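Local coordinates for tissue factor pathway inhibitor 2 (Homo sapiens, PDB 1ZR0), which inhibits trypsin, plasmin and factor VIIa/tissue factor, and factor Xa weakly, through Kunitz domains, of which this chain is the first, at residues B[32-37]-B[53-58]. Numbering follows the deposited sequence.
Sequences QSCRQF and EACDDA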
# COMPACT_ATOMS: atom_id res chain seq x y z
N GLN B 32 5.90 5.13 -29.79
CA GLN B 32 4.87 6.11 -30.18
C GLN B 32 3.47 5.63 -29.85
O GLN B 32 2.57 5.62 -30.70
CB GLN B 32 5.06 6.46 -31.69
CG GLN B 32 6.59 6.65 -31.99
CD GLN B 32 7.01 6.84 -33.47
OE1 GLN B 32 6.56 6.14 -34.36
NE2 GLN B 32 7.99 7.76 -33.68
N SER B 33 3.23 5.17 -28.62
CA SER B 33 1.96 4.58 -28.25
C SER B 33 1.69 4.83 -26.75
O SER B 33 2.65 5.07 -26.00
CB SER B 33 1.87 3.07 -28.59
OG SER B 33 2.73 2.30 -27.78
N CYS B 34 0.42 4.83 -26.37
CA CYS B 34 -0.04 4.90 -24.97
C CYS B 34 -0.06 3.46 -24.39
O CYS B 34 -0.65 2.56 -24.98
CB CYS B 34 -1.38 5.50 -24.88
SG CYS B 34 -1.27 7.22 -25.48
N ARG B 35 0.75 3.26 -23.38
CA ARG B 35 1.00 1.91 -22.78
C ARG B 35 0.54 1.92 -21.32
O ARG B 35 0.44 2.94 -20.72
CB ARG B 35 2.45 1.46 -22.86
CG ARG B 35 3.08 1.26 -24.35
CD ARG B 35 4.59 1.06 -24.29
NE ARG B 35 4.91 -0.27 -23.72
CZ ARG B 35 6.10 -0.69 -23.36
NH1 ARG B 35 7.25 0.02 -23.54
NH2 ARG B 35 6.18 -1.92 -22.85
N GLN B 36 0.25 0.75 -20.74
CA GLN B 36 -0.09 0.69 -19.30
C GLN B 36 1.12 0.59 -18.40
O GLN B 36 2.19 0.08 -18.75
CB GLN B 36 -1.01 -0.57 -19.04
CG GLN B 36 -2.45 -0.43 -19.30
CD GLN B 36 -3.20 -1.74 -19.67
OE1 GLN B 36 -4.43 -1.78 -19.69
NE2 GLN B 36 -2.45 -2.82 -19.90
N PHE B 37 1.01 1.13 -17.18
CA PHE B 37 1.96 0.86 -16.17
C PHE B 37 1.24 0.76 -14.81
O PHE B 37 0.10 1.13 -14.68
CB PHE B 37 3.14 1.90 -16.14
CG PHE B 37 2.78 3.29 -15.58
CD1 PHE B 37 1.95 4.18 -16.21
CD2 PHE B 37 3.35 3.72 -14.42
CE1 PHE B 37 1.69 5.43 -15.71
CE2 PHE B 37 3.12 4.92 -13.87
CZ PHE B 37 2.27 5.84 -14.53
N GLU B 53 -7.66 6.42 -23.59
CA GLU B 53 -8.26 7.56 -24.34
C GLU B 53 -7.67 8.89 -23.92
O GLU B 53 -7.33 9.73 -24.76
CB GLU B 53 -9.78 7.52 -24.12
CG GLU B 53 -10.54 8.59 -24.87
CD GLU B 53 -10.72 8.32 -26.36
OE1 GLU B 53 -10.36 7.21 -26.83
OE2 GLU B 53 -11.28 9.23 -27.08
N ALA B 54 -7.55 9.12 -22.62
CA ALA B 54 -7.00 10.34 -22.08
C ALA B 54 -5.58 10.59 -22.54
O ALA B 54 -5.23 11.73 -23.01
CB ALA B 54 -7.07 10.35 -20.62
N CYS B 55 -4.75 9.55 -22.43
CA CYS B 55 -3.41 9.55 -22.98
C CYS B 55 -3.37 9.82 -24.48
O CYS B 55 -2.60 10.67 -24.94
CB CYS B 55 -2.68 8.21 -22.58
SG CYS B 55 -0.93 8.27 -22.90
N ASP B 56 -4.17 9.11 -25.25
CA ASP B 56 -4.23 9.23 -26.71
C ASP B 56 -4.60 10.69 -27.10
O ASP B 56 -3.91 11.28 -27.95
CB ASP B 56 -5.29 8.28 -27.21
CG ASP B 56 -5.35 8.17 -28.75
OD1 ASP B 56 -4.36 7.93 -29.48
OD2 ASP B 56 -6.39 8.37 -29.29
N ASP B 57 -5.59 11.23 -26.45
CA ASP B 57 -5.99 12.68 -26.68
C ASP B 57 -4.92 13.66 -26.28
O ASP B 57 -4.51 14.53 -27.10
CB ASP B 57 -7.27 12.99 -25.96
CG ASP B 57 -8.43 12.20 -26.46
OD1 ASP B 57 -8.47 11.73 -27.60
OD2 ASP B 57 -9.38 12.03 -25.70
N ALA B 58 -4.34 13.49 -25.06
CA ALA B 58 -3.30 14.37 -24.60
C ALA B 58 -2.05 14.42 -25.44
O ALA B 58 -1.38 15.48 -25.54
CB ALA B 58 -3.01 14.16 -23.20
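Cys34 and Cys55 meet almost alone between strand 33-39 and helix 52-58, and the two segments bury just 128 Å² against each other. Both CB atoms point at the opposite segment, and the CA atoms of Cys34 and Cys55 lie 6.1 Å apart, close enough for a disulfide to span. From Cys34, CB comes 3.8 Å from Cys55 CB and 3.4 Å from Cys55 SG. One bond further on, Cys34 SG turns beside its own backbone N, anti to the carbonyl carbon (chi1 -63°), and meets Cys55 SG at 2.8 Å. These two cysteines are an experimentally established disulfide pair, yet that separation is too long for a covalent S-S bond and shorter than ordinary van der Waals contact, so the state of the bridge in this model is doubtful. The same Cys34 SG lies 3.4 Å from Cys55 CB and brushes the helix backbone, 3.5 Å from Asp56 N. Cys55 takes a different rotamer, its SG anti to the backbone N and beside the carbonyl carbon (chi1 -168°). Cysteine suits both places: its short chain spans the short distance between strand and helix, and oxidation can join the two covalently. Phe49 packs against Cys55 and Ala58, covering this part of the helix with an aromatic ring. The strand, for its part, is held in the hairpin by backbone hydrogen bonds of Arg35 with Tyr26 and of Phe37 with Arg24, both partners lying on strand 22-28. Joining the central hairpin to the C-terminal helix, this cysteine pair is one of the three disulfides characteristic of the BPTI/Kunitz fold.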